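Molybdate-binding protein MolA (Haemophilus influenzae, PDB 3PSH) captures molybdate or tungstate in the periplasm, leaving sulfate and phosphate unbound, and serves the low-affinity molybdate importer MolBCA as its solute-binding protein. Local coordinates at residues A135-L140 with A166-L171; D131-Y136 with M206-A211; D1-D6 with K11-D16; S79-K84 with S103-P108; Q255-A258 with A262-D265. All blocks are in the same frame, centred on the assembly; numbering follows the deposited sequence.

Interaction 1 (A135-L140 with A166-L171)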
# COMPACT_ATOMS: atom_id res chain seq x y z
N ALA A 135 3.95 13.99 -2.84
CA ALA A 135 4.70 13.33 -1.80
C ALA A 135 4.60 11.84 -2.04
O ALA A 135 5.61 11.13 -1.88
CB ALA A 135 4.11 13.70 -0.41
N TYR A 136 3.39 11.34 -2.29
CA TYR A 136 3.27 9.88 -2.57
C TYR A 136 3.80 9.43 -3.94
O TYR A 136 4.36 8.30 -4.13
CB TYR A 136 1.82 9.33 -2.31
CG TYR A 136 1.49 9.32 -0.79
CD1 TYR A 136 2.26 8.46 0.06
CD2 TYR A 136 0.43 10.07 -0.21
CE1 TYR A 136 1.95 8.41 1.46
CE2 TYR A 136 0.14 9.99 1.18
CZ TYR A 136 0.92 9.13 1.97
OH TYR A 136 0.70 9.08 3.31
N ASN A 137 3.60 10.27 -4.97
CA ASN A 137 4.21 9.94 -6.25
C ASN A 137 5.76 9.83 -6.17
O ASN A 137 6.38 8.85 -6.56
CB ASN A 137 3.85 11.00 -7.26
CG ASN A 137 2.36 10.91 -7.67
OD1 ASN A 137 1.74 9.88 -7.43
ND2 ASN A 137 1.81 11.97 -8.30
N ASP A 138 6.34 10.91 -5.66
CA ASP A 138 7.80 10.94 -5.57
C ASP A 138 8.31 9.92 -4.54
O ASP A 138 9.35 9.35 -4.70
CB ASP A 138 8.23 12.32 -5.13
CG ASP A 138 8.08 13.41 -6.24
OD1 ASP A 138 7.78 13.00 -7.39
OD2 ASP A 138 8.28 14.61 -5.89
N GLY A 139 7.49 9.62 -3.56
CA GLY A 139 7.93 8.76 -2.42
C GLY A 139 7.89 7.29 -2.86
O GLY A 139 8.78 6.50 -2.42
N LEU A 140 6.94 6.93 -3.76
CA LEU A 140 6.83 5.58 -4.22
C LEU A 140 8.00 5.35 -5.11
O LEU A 140 8.72 4.37 -4.97
CB LEU A 140 5.51 5.42 -5.04
CG LEU A 140 5.38 4.02 -5.64
CD1 LEU A 140 5.42 2.88 -4.66
CD2 LEU A 140 3.98 4.02 -6.31
N ALA A 166 2.44 4.18 -15.62
CA ALA A 166 2.24 4.07 -17.05
C ALA A 166 0.80 4.46 -17.44
O ALA A 166 0.56 4.74 -18.63
CB ALA A 166 2.50 2.65 -17.44
N ASN A 167 -0.17 4.37 -16.51
CA ASN A 167 -1.60 4.61 -16.86
C ASN A 167 -2.12 5.92 -16.35
O ASN A 167 -3.31 6.20 -16.48
CB ASN A 167 -2.50 3.42 -16.43
CG ASN A 167 -2.10 2.16 -17.14
OD1 ASN A 167 -1.84 2.16 -18.37
ND2 ASN A 167 -2.02 1.07 -16.42
N ARG A 168 -1.28 6.67 -15.68
CA ARG A 168 -1.76 7.90 -15.03
C ARG A 168 -2.24 8.91 -16.12
O ARG A 168 -3.28 9.57 -15.93
CB ARG A 168 -0.59 8.53 -14.23
CG ARG A 168 -0.55 7.89 -12.86
CD ARG A 168 -1.54 8.61 -11.94
NE ARG A 168 -1.81 8.04 -10.57
CZ ARG A 168 -1.11 8.43 -9.48
NH1 ARG A 168 -0.10 9.31 -9.62
NH2 ARG A 168 -1.44 8.01 -8.30
N LYS A 169 -1.53 8.96 -17.24
CA LYS A 169 -1.93 9.89 -18.33
C LYS A 169 -3.32 9.57 -18.93
O LYS A 169 -4.15 10.51 -19.03
CB LYS A 169 -0.85 10.09 -19.39
CG LYS A 169 -1.30 11.00 -20.53
CD LYS A 169 -0.39 10.84 -21.80
CE LYS A 169 -1.05 11.32 -23.15
NZ LYS A 169 -1.87 12.56 -22.92
N LEU A 170 -3.57 8.29 -19.20
CA LEU A 170 -4.87 7.82 -19.63
C LEU A 170 -5.97 8.33 -18.70
O LEU A 170 -6.99 8.93 -19.11
CB LEU A 170 -4.85 6.28 -19.71
CG LEU A 170 -6.24 5.64 -19.92
CD1 LEU A 170 -6.66 5.87 -21.43
CD2 LEU A 170 -6.15 4.15 -19.66
N LEU A 171 -5.80 8.10 -17.38
CA LEU A 171 -6.88 8.53 -16.46
C LEU A 171 -6.98 10.06 -16.40
O LEU A 171 -8.09 10.53 -16.28
CB LEU A 171 -6.62 8.00 -15.04
CG LEU A 171 -6.52 6.44 -14.99
CD1 LEU A 171 -6.35 6.03 -13.56
CD2 LEU A 171 -7.71 5.68 -15.65
O HOH W 1 -0.66 9.61 -5.92

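Interaction 2 (D131-Y136 with M206-A211)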
# COMPACT_ATOMS: atom_id res chain seq x y z
N ASP A 131 1.06 18.59 -0.12
CA ASP A 131 0.91 18.15 -1.46
C ASP A 131 1.06 16.64 -1.47
O ASP A 131 2.11 16.10 -1.97
CB ASP A 131 2.03 18.70 -2.32
CG ASP A 131 1.82 18.49 -3.90
OD1 ASP A 131 0.96 17.64 -4.29
OD2 ASP A 131 2.40 19.16 -4.74
N GLU A 132 0.01 15.98 -0.97
CA GLU A 132 0.04 14.50 -0.81
C GLU A 132 0.21 13.74 -2.14
O GLU A 132 0.94 12.74 -2.23
CB GLU A 132 -1.15 14.08 0.05
CG GLU A 132 -2.54 14.28 -0.72
CD GLU A 132 -3.72 13.56 -0.09
OE1 GLU A 132 -3.63 13.10 1.06
OE2 GLU A 132 -4.74 13.45 -0.88
N ASP A 133 -0.36 14.31 -3.22
CA ASP A 133 -0.15 13.69 -4.49
C ASP A 133 1.36 13.61 -4.91
O ASP A 133 1.87 12.52 -5.29
CB ASP A 133 -1.08 14.36 -5.56
CG ASP A 133 -1.16 13.56 -6.89
OD1 ASP A 133 -1.30 12.26 -6.89
OD2 ASP A 133 -1.13 14.16 -7.97
N LYS A 134 2.05 14.73 -4.74
CA LYS A 134 3.45 14.81 -5.08
C LYS A 134 4.29 13.90 -4.08
O LYS A 134 5.17 13.17 -4.48
CB LYS A 134 3.96 16.29 -5.01
CG LYS A 134 5.48 16.36 -5.41
CD LYS A 134 5.82 17.92 -5.49
CE LYS A 134 7.29 18.25 -5.55
NZ LYS A 134 7.84 17.47 -6.65
N ALA A 135 3.95 13.99 -2.84
CA ALA A 135 4.70 13.33 -1.80
C ALA A 135 4.60 11.84 -2.04
O ALA A 135 5.61 11.13 -1.88
CB ALA A 135 4.11 13.70 -0.41
N TYR A 136 3.39 11.34 -2.29
CA TYR A 136 3.27 9.88 -2.57
C TYR A 136 3.80 9.43 -3.94
O TYR A 136 4.36 8.30 -4.13
CB TYR A 136 1.82 9.33 -2.31
CG TYR A 136 1.49 9.32 -0.79
CD1 TYR A 136 2.26 8.46 0.06
CD2 TYR A 136 0.43 10.07 -0.21
CE1 TYR A 136 1.95 8.41 1.46
CE2 TYR A 136 0.14 9.99 1.18
CZ TYR A 136 0.92 9.13 1.97
OH TYR A 136 0.70 9.08 3.31
N MET A 206 -8.76 7.30 -5.12
CA MET A 206 -10.14 7.73 -5.43
C MET A 206 -10.07 8.97 -6.35
O MET A 206 -10.68 8.98 -7.46
CB MET A 206 -10.84 8.06 -4.15
CG MET A 206 -11.07 6.75 -3.36
SD MET A 206 -11.98 7.15 -1.89
CE MET A 206 -12.19 5.54 -1.00
N GLU A 207 -9.19 9.93 -6.07
CA GLU A 207 -9.18 11.16 -6.94
C GLU A 207 -8.81 10.86 -8.37
O GLU A 207 -9.40 11.40 -9.36
CB GLU A 207 -8.16 12.15 -6.38
CG GLU A 207 -8.70 12.84 -5.16
CD GLU A 207 -7.60 13.71 -4.45
OE1 GLU A 207 -6.50 13.85 -5.07
OE2 GLU A 207 -7.91 14.27 -3.40
N HIS A 208 -7.81 9.99 -8.57
CA HIS A 208 -7.32 9.69 -9.91
C HIS A 208 -8.34 8.90 -10.75
O HIS A 208 -8.27 8.88 -11.95
CB HIS A 208 -6.01 8.92 -9.82
CG HIS A 208 -4.85 9.80 -9.45
ND1 HIS A 208 -4.10 10.51 -10.38
CD2 HIS A 208 -4.29 10.04 -8.23
CE1 HIS A 208 -3.14 11.18 -9.74
NE2 HIS A 208 -3.25 10.94 -8.44
N ALA A 209 -9.28 8.25 -10.07
CA ALA A 209 -10.31 7.52 -10.81
C ALA A 209 -11.65 8.26 -10.76
O ALA A 209 -12.73 7.67 -10.88
CB ALA A 209 -10.43 6.06 -10.22
N GLY A 210 -11.61 9.58 -10.52
CA GLY A 210 -12.90 10.36 -10.66
C GLY A 210 -13.85 10.26 -9.48
O GLY A 210 -15.10 10.44 -9.65
N ALA A 211 -13.26 10.06 -8.24
CA ALA A 211 -13.99 9.88 -7.03
C ALA A 211 -13.39 10.70 -5.95
O ALA A 211 -12.44 11.44 -6.20
CB ALA A 211 -13.98 8.36 -6.60
O HOH W 2 -5.70 15.36 -2.37

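Interaction 3 (D1-D6 with K11-D16)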
# COMPACT_ATOMS: atom_id res chain seq x y z
N ASP A 1 31.60 -1.29 1.70
CA ASP A 1 30.16 -0.92 2.17
C ASP A 1 29.62 0.19 1.29
O ASP A 1 30.32 0.75 0.39
CB ASP A 1 30.11 -0.56 3.67
CG ASP A 1 30.43 -1.78 4.58
OD1 ASP A 1 30.43 -2.93 4.14
OD2 ASP A 1 30.70 -1.63 5.81
N ARG A 2 28.34 0.47 1.49
CA ARG A 2 27.64 1.48 0.72
C ARG A 2 26.95 2.36 1.71
O ARG A 2 26.43 1.85 2.74
CB ARG A 2 26.53 0.77 -0.12
CG ARG A 2 27.04 -0.22 -1.07
CD ARG A 2 25.90 -0.76 -1.89
NE ARG A 2 25.23 -1.82 -1.14
CZ ARG A 2 24.08 -2.35 -1.58
NH1 ARG A 2 23.52 -1.80 -2.66
NH2 ARG A 2 23.50 -3.31 -0.90
N ILE A 3 26.84 3.66 1.39
CA ILE A 3 25.96 4.52 2.22
C ILE A 3 24.72 4.92 1.45
O ILE A 3 24.78 5.34 0.29
CB ILE A 3 26.75 5.77 2.72
CG1 ILE A 3 27.96 5.35 3.57
CG2 ILE A 3 25.94 6.66 3.52
CD1 ILE A 3 28.95 6.53 3.72
N ILE A 4 23.56 4.72 2.11
CA ILE A 4 22.30 5.18 1.50
C ILE A 4 21.63 6.18 2.40
O ILE A 4 22.01 6.29 3.51
CB ILE A 4 21.33 3.98 1.13
CG1 ILE A 4 20.88 3.20 2.40
CG2 ILE A 4 21.97 3.10 0.05
CD1 ILE A 4 19.65 3.79 3.18
N THR A 5 20.63 6.91 1.86
CA THR A 5 19.77 7.77 2.68
C THR A 5 18.37 7.16 2.63
O THR A 5 17.80 6.90 1.58
CB THR A 5 19.71 9.22 2.21
OG1 THR A 5 21.07 9.71 2.17
CG2 THR A 5 18.89 10.09 3.11
N ASP A 6 17.92 6.84 3.80
CA ASP A 6 16.55 6.19 3.89
C ASP A 6 15.46 7.29 3.98
O ASP A 6 15.74 8.50 4.01
CB ASP A 6 16.52 5.17 5.06
CG ASP A 6 16.28 5.79 6.43
OD1 ASP A 6 16.07 7.05 6.59
OD2 ASP A 6 16.26 5.00 7.39
N LYS A 11 21.28 8.59 7.21
CA LYS A 11 22.38 8.01 6.40
C LYS A 11 22.68 6.63 7.05
O LYS A 11 22.98 6.57 8.31
CB LYS A 11 23.67 8.80 6.51
CG LYS A 11 23.47 10.24 6.03
CD LYS A 11 23.18 10.34 4.49
CE LYS A 11 22.94 11.84 4.11
NZ LYS A 11 22.30 12.03 2.77
N VAL A 12 22.69 5.60 6.21
CA VAL A 12 22.85 4.22 6.67
C VAL A 12 23.94 3.53 5.85
O VAL A 12 23.94 3.45 4.59
CB VAL A 12 21.54 3.33 6.51
CG1 VAL A 12 21.68 1.94 7.12
CG2 VAL A 12 20.37 4.01 7.12
N THR A 13 24.83 2.94 6.62
CA THR A 13 25.91 2.13 5.96
C THR A 13 25.54 0.69 5.90
O THR A 13 25.17 0.10 6.96
CB THR A 13 27.28 2.31 6.69
OG1 THR A 13 27.59 3.71 6.73
CG2 THR A 13 28.36 1.62 5.92
N ILE A 14 25.59 0.12 4.71
CA ILE A 14 25.16 -1.32 4.57
C ILE A 14 26.24 -2.08 3.84
O ILE A 14 27.04 -1.47 3.12
CB ILE A 14 23.82 -1.46 3.82
CG1 ILE A 14 23.96 -0.85 2.40
CG2 ILE A 14 22.69 -0.66 4.61
CD1 ILE A 14 22.65 -1.02 1.56
N PRO A 15 26.21 -3.40 3.94
CA PRO A 15 27.16 -4.19 3.15
C PRO A 15 26.97 -3.98 1.63
O PRO A 15 25.92 -3.55 1.13
CB PRO A 15 26.74 -5.62 3.47
CG PRO A 15 26.16 -5.55 4.82
CD PRO A 15 25.39 -4.26 4.81
N ASP A 16 28.03 -4.30 0.89
CA ASP A 16 27.93 -4.21 -0.53
C ASP A 16 26.90 -5.17 -1.17
O ASP A 16 26.32 -4.82 -2.27
CB ASP A 16 29.32 -4.56 -1.11
CG ASP A 16 30.30 -3.49 -0.94
OD1 ASP A 16 30.03 -2.35 -0.58
OD2 ASP A 16 31.46 -3.78 -1.34
O HOH W 3 30.64 -4.66 1.87

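Interaction 4 (S79-K84 with S103-P108)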
# COMPACT_ATOMS: atom_id res chain seq x y z
N SER A 79 15.51 -13.32 18.74
CA SER A 79 15.16 -14.08 17.60
C SER A 79 15.87 -13.49 16.36
O SER A 79 16.29 -14.26 15.47
CB SER A 79 13.63 -14.05 17.32
OG SER A 79 13.00 -14.94 18.25
N LEU A 80 15.94 -12.16 16.30
CA LEU A 80 16.48 -11.48 15.10
C LEU A 80 17.99 -11.84 14.93
O LEU A 80 18.44 -12.26 13.83
CB LEU A 80 16.32 -9.99 15.29
CG LEU A 80 16.88 -9.10 14.18
CD1 LEU A 80 16.15 -9.39 12.82
CD2 LEU A 80 16.80 -7.64 14.49
N LEU A 81 18.77 -11.74 16.03
CA LEU A 81 20.18 -12.13 15.92
C LEU A 81 20.46 -13.57 15.44
O LEU A 81 21.49 -13.79 14.79
CB LEU A 81 20.99 -11.86 17.22
CG LEU A 81 21.10 -10.38 17.54
CD1 LEU A 81 21.66 -10.20 18.95
CD2 LEU A 81 22.07 -9.67 16.52
N ALA A 82 19.62 -14.53 15.75
CA ALA A 82 19.89 -15.89 15.33
C ALA A 82 19.84 -15.99 13.75
O ALA A 82 20.40 -16.93 13.15
CB ALA A 82 18.89 -16.84 15.96
N LEU A 83 19.05 -15.09 13.12
CA LEU A 83 18.94 -15.05 11.66
C LEU A 83 20.20 -14.50 10.98
O LEU A 83 20.33 -14.54 9.71
CB LEU A 83 17.74 -14.24 11.14
CG LEU A 83 16.47 -14.77 11.75
CD1 LEU A 83 15.39 -13.68 11.25
CD2 LEU A 83 16.22 -16.15 11.18
N LYS A 84 21.14 -13.92 11.77
CA LYS A 84 22.33 -13.33 11.17
C LYS A 84 21.97 -12.32 10.06
O LYS A 84 22.56 -12.37 8.94
CB LYS A 84 23.32 -14.41 10.62
CG LYS A 84 23.84 -15.31 11.87
CD LYS A 84 24.91 -16.34 11.40
CE LYS A 84 25.26 -17.27 12.62
NZ LYS A 84 26.00 -18.47 12.07
N SER A 103 19.75 -0.93 16.24
CA SER A 103 21.02 -0.23 16.07
C SER A 103 22.00 -0.61 17.21
O SER A 103 23.18 -0.62 16.98
CB SER A 103 20.77 1.23 16.16
OG SER A 103 19.94 1.55 15.05
N ASP A 104 21.48 -0.86 18.39
CA ASP A 104 22.32 -1.25 19.55
C ASP A 104 22.98 -2.62 19.34
O ASP A 104 23.96 -2.91 20.03
CB ASP A 104 21.55 -1.25 20.89
CG ASP A 104 21.33 0.12 21.44
OD1 ASP A 104 21.88 1.13 20.98
OD2 ASP A 104 20.46 0.23 22.35
N VAL A 105 22.49 -3.47 18.45
CA VAL A 105 23.15 -4.76 18.19
C VAL A 105 23.82 -4.66 16.80
O VAL A 105 24.19 -5.70 16.26
CB VAL A 105 22.27 -6.03 18.45
CG1 VAL A 105 21.94 -6.07 19.95
CG2 VAL A 105 21.00 -5.97 17.58
N ASN A 106 23.99 -3.44 16.29
CA ASN A 106 24.89 -3.13 15.15
C ASN A 106 24.32 -3.73 13.82
O ASN A 106 25.02 -4.21 12.87
CB ASN A 106 26.31 -3.74 15.35
CG ASN A 106 26.83 -3.50 16.74
OD1 ASN A 106 26.62 -2.41 17.31
ND2 ASN A 106 27.58 -4.47 17.27
N ILE A 107 22.99 -3.74 13.69
CA ILE A 107 22.45 -4.21 12.45
C ILE A 107 21.89 -2.92 11.76
O ILE A 107 21.15 -2.16 12.41
CB ILE A 107 21.28 -5.15 12.65
CG1 ILE A 107 21.72 -6.47 13.30
CG2 ILE A 107 20.69 -5.52 11.35
CD1 ILE A 107 20.47 -7.16 13.96
N PRO A 108 22.25 -2.69 10.49
CA PRO A 108 21.78 -1.46 9.77
C PRO A 108 20.23 -1.54 9.65
O PRO A 108 19.65 -2.61 9.44
CB PRO A 108 22.45 -1.58 8.35
CG PRO A 108 23.52 -2.64 8.57
CD PRO A 108 23.08 -3.55 9.63

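Interaction 5 (Q255-A258 with A262-D265)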
# COMPACT_ATOMS: atom_id res chain seq x y z
N GLN A 255 -28.23 -4.19 9.55
CA GLN A 255 -29.30 -3.20 9.45
C GLN A 255 -28.95 -1.71 9.70
O GLN A 255 -29.56 -0.84 9.08
CB GLN A 255 -30.55 -3.68 10.27
CG GLN A 255 -31.91 -2.94 9.87
CD GLN A 255 -32.39 -3.07 8.37
OE1 GLN A 255 -32.00 -4.01 7.64
NE2 GLN A 255 -33.21 -2.11 7.92
N GLY A 256 -27.97 -1.39 10.55
CA GLY A 256 -27.61 0.01 10.84
C GLY A 256 -27.10 0.75 9.61
O GLY A 256 -27.17 1.96 9.54
N TRP A 257 -26.58 -0.02 8.64
CA TRP A 257 -25.98 0.48 7.39
C TRP A 257 -26.99 0.56 6.25
O TRP A 257 -26.67 1.15 5.15
CB TRP A 257 -24.81 -0.41 6.95
CG TRP A 257 -23.61 -0.28 7.86
CD1 TRP A 257 -23.50 -0.66 9.17
CD2 TRP A 257 -22.30 0.15 7.45
NE1 TRP A 257 -22.18 -0.44 9.64
CE2 TRP A 257 -21.46 0.12 8.61
CE3 TRP A 257 -21.78 0.72 6.27
CZ2 TRP A 257 -20.09 0.53 8.55
CZ3 TRP A 257 -20.42 1.16 6.25
CH2 TRP A 257 -19.61 1.04 7.39
N ALA A 258 -28.18 -0.04 6.44
CA ALA A 258 -29.15 -0.23 5.33
C ALA A 258 -29.65 1.00 4.53
O ALA A 258 -30.02 0.86 3.33
CB ALA A 258 -30.37 -1.07 5.82
N ALA A 262 -24.96 3.92 -0.73
CA ALA A 262 -24.37 2.73 -1.35
C ALA A 262 -25.10 1.39 -1.05
O ALA A 262 -25.05 0.48 -1.87
CB ALA A 262 -22.81 2.60 -0.93
N LEU A 263 -25.59 1.21 0.16
CA LEU A 263 -26.34 -0.03 0.48
C LEU A 263 -27.59 -0.17 -0.45
O LEU A 263 -27.79 -1.25 -1.11
CB LEU A 263 -26.69 -0.08 1.96
CG LEU A 263 -25.61 -0.79 2.85
CD1 LEU A 263 -25.27 -2.22 2.36
CD2 LEU A 263 -24.31 0.03 2.91
N LYS A 264 -28.38 0.92 -0.38
CA LYS A 264 -29.67 1.02 -1.13
C LYS A 264 -29.41 0.69 -2.61
O LYS A 264 -30.30 0.06 -3.27
CB LYS A 264 -30.31 2.43 -1.05
CG LYS A 264 -30.89 2.75 0.34
CD LYS A 264 -30.90 4.29 0.42
CE LYS A 264 -32.09 4.84 1.15
NZ LYS A 264 -31.92 6.29 1.47
N ASP A 265 -28.24 1.13 -3.14
CA ASP A 265 -27.91 1.08 -4.56
C ASP A 265 -27.09 -0.19 -4.97
O ASP A 265 -26.79 -0.38 -6.17
CB ASP A 265 -27.19 2.40 -5.13
CG ASP A 265 -28.09 3.59 -5.14
OD1 ASP A 265 -29.32 3.30 -5.30
OD2 ASP A 265 -27.66 4.78 -5.10

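Interaction 1 (A135-L140 with A166-L171)
R168 reaches out from the first turn of helix 168-175 to meet the amide of N137 on helix 132-151, and this one pair makes the whole contact between A135-L140 and A166-L171. The tight part is a single hydrogen bond: NH1 of R168 donates to OD1 of N137 over 2.9 Å, nearly straight at 167°. The acceptor sits at the edge of the guanidinium, almost in its plane, whereas NH1 stands off the carbonyl plane of the amide, and the two flat groups are turned 56° apart. The arginine chain bends at its second torsion (chi2 -84°) and is extended at the third, which carries the guanidinium across to a helix whose nearest CA, that of N137, lies 10.8 Å from CA of R168.

The looser part is built on solvent. One water donates to OD1 of N137 at 2.8 Å and accepts from NH2 of R168 at 3.0 Å, so the carbonyl oxygen takes two donors and a small ring of amide, guanidinium and water closes. Both residues remain partly exposed, and the two segments bury just 70 Å² between them, both sides summed. The charge of R168 has its stronger partner elsewhere: NE forms a salt bridge with OE1 of E290 on helix 283-297, which would hold the guanidinium in place for N137. The arrangement is a water-assisted polar bridge between the flank of helix 132-151, the long interdomain helix characteristic of the Fe/B12 class of periplasmic binding proteins, and the helices of the C-terminal lobe.

Interaction 2 (D131-Y136 with M206-A211)
D133 and H208 approach from opposite directions across the gap between helix 132-151 and the end of helix 201-208, in a His-carboxylate hydrogen bond. NE2 of H208 donates to OD1 of D133 over 2.8 Å with an N-H...O angle of 161°. The oxygen lies exactly in the ring plane of the histidine, at its edge, but the imidazole nitrogen comes from above the carboxylate plane, the two planes being 46° apart. CG of D133 lies opposite its own backbone N (chi1 -167°), which swings the carboxylate out toward the histidine. D133 and the nearby guanidinium of R168 would probably pull the ionisation of the imidazole in opposite senses.

Like charges form the second group. OE2 of E132 and OE2 of E207 come within 4.1 Å, their carboxylates tilted to each other. A water donates to both, at 2.6 Å to OE2 of E132 and 2.7 Å to OE2 of E207, and so bridges the two carboxylates, probably easing their repulsion.

Both partners sit at helix ends. Helix 132-151 spans the two lobes in this class of binding protein, and its first turn, which bears E132 and D133, is N-capped by D131, whose OD1 accepts from K134 N at 3.1 Å. Helix 201-208 belongs to the C-terminal lobe and finishes in a Schellman motif: G210, with positive phi, is the C-prime residue, A211 N bonds to M206 O and G210 N to E207 O.

Apolar packing comes from outside the pair of segments, with L204 of helix 201-208 touching the side chains of E132 and D133. R183 NH1 donates to the backbone oxygens of E207 and A211.

Interaction 3 (D1-D6 with K11-D16)
R2 lays its guanidinium over the end of I14, whose CD1 sits 3.5 Å from NH2 of R2 against one face of the flat group. The two belong to the N-terminal beta hairpin, strands 2-5 and 11-14, a two-stranded antiparallel sheet. R2 with I14 and I4 with V12 are hydrogen-bonded pairs; I3 with T13 and T5 with K11 are non-hydrogen-bonded pairs. R2 N and I14 N each give a 2.8 Å bond to the other residue's backbone O, and I4 and V12 repeat the exchange.

The face bearing R2, I4, V12 and I14 turns toward the protein: I4 and V12 lie side by side, pointing the same way, with CD1 of I4 3.9 Å from CB of V12, while I4 and I14 also pack on helix 132-151. A bend at the third torsion of R2 (chi3 -82°) turns its guanidinium side-on to P15, so that NE and NH2 both grip P15 O, NE at 2.9 Å. The backbone oxygen of D16 lies over the guanidinium face opposite I14. NH1 and NH2 further donate to the backbone oxygens of E149 and V150, tying the hairpin to the end of that helix.

On the other face I3 and T13 are exposed, CG1 of I3 meeting OG1 of T13 obliquely. Polar groups close both ends. The chain terminus, D1 N, makes a salt bridge with OD1 of D16 at 3.0 Å, its hydrogen bond weak, and a water links D1 OD1 to D16 N. At the far end K11 bends at its second torsion, and its NZ donates to OG1 of T5 at 2.7 Å.

Interaction 4 (S79-K84 with S103-P108)
L80 and I107 point their side chains at each other tip to tip, CD2 of the leucine meeting CD1 of the isoleucine at 3.7 Å. L80 sits on helix 77-82 with CG opposite its backbone N (chi1 177°), which extends the branch off the helix toward I107.

L81, the next residue round the helix, comes from another direction. Its bond to CB does not aim at the turn, but the branch carries CD2 there, and this one methyl lies obliquely across two partners: CD1 of I107 at 3.9 Å and CG2 of V105 at 4.0 Å. CD1 of I107 is thus shared by both leucines, while V105 meets only L81. V105 lies in the type I turn S103 to N106, closed by N106 N bonding to S103 O at 3.0 Å; the turn faces V105 to the helix, and I107 just after it points the same way.

Segment 103-108 links helix 96-103 to strand 109-112 in the beta-alpha-beta crossover from strand 87-91 of the N-terminal lobe, and helix 77-82 packs against it. L80 and I107 both also touch V88 of strand 87-91, one of the central strands of the parallel four-stranded sheet, and L80 reaches V22 of strand 21-24. L81 is exposed, at the outer margin of the contact.

All the touching atoms are methyl or branch carbons. With no polar pair between the segments to fix direction, the fit depends on shape and on hydrophobic burial, graded from the buried L80-I107 pair out to the solvent-facing L81-V105 one.

Interaction 5 (Q255-A258 with A262-D265)
L263 drives its branch against the backbone of W257: CG of L263 lies 3.2 Å from W257 O, and CB and CD2 of the leucine, each at 3.4 Å, crowd round the same oxygen. The contact is thus more with the peptide than with the indole. On the tryptophan side CB is the touching atom, 4.1 Å from CD2 of L263, and that methyl stands near the plane of the ring at its edge, not over a face. A258 adds its carbonyl: A258 O is 3.7 Å from CB of L263 and 3.6 Å from CG of K264, whose aliphatic stem passes alongside it. The contacts between the segments are van der Waals ones.

The turn that makes this possible is short. A 3-10 segment, 255-257, closed by A258 N bonding to Q255 O at 3.1 Å, leads through three residues into helix 261-264, so the chain folds back and CA of A258 comes 5.6 Å from CA of L263. This helical connection lies in the C-terminal lobe, as part of the beta-alpha-beta crossover between the parallel strands 237-240 and 268-270.

What holds the pieces is a second layer. CG of W257 stands anti to its carbonyl carbon (chi1 -70°), which sends the indole away from the oxygen that L263 meets. The ring is buried against I238 of strand 237-240, I251 of helix 247-252, and L227 and V230 of helix 227-233. L263 touches I238 and I251 as well, so both residues rest on the same strand and helix. Toward the exposed side, NZ of K264 gives a weak hydrogen bond to N259 O, and G256 N donates to OD1 of D254.

Along the chain the order is interaction 3, interaction 4, then interactions 2 and 1, both starting on helix 132-151, and finally interaction 5. Interactions 1 and 2 have centres 8 Å apart, share A135 and Y136, and meet where NE of R168 lies 3.4 Å from ND1 of H208, so the start of that helix faces helices 168-175 and 201-208 of the C-terminal lobe. Interactions 3 and 4, centres 16 Å apart, touch where P108 packs on V12 and I14. Interaction 5 touches none of the others; its centre is 27 Å from that of interaction 2 and 50 Å from that of interaction 4. Contacts thus mark both lobes and the helix between them, flanking the molybdate cleft.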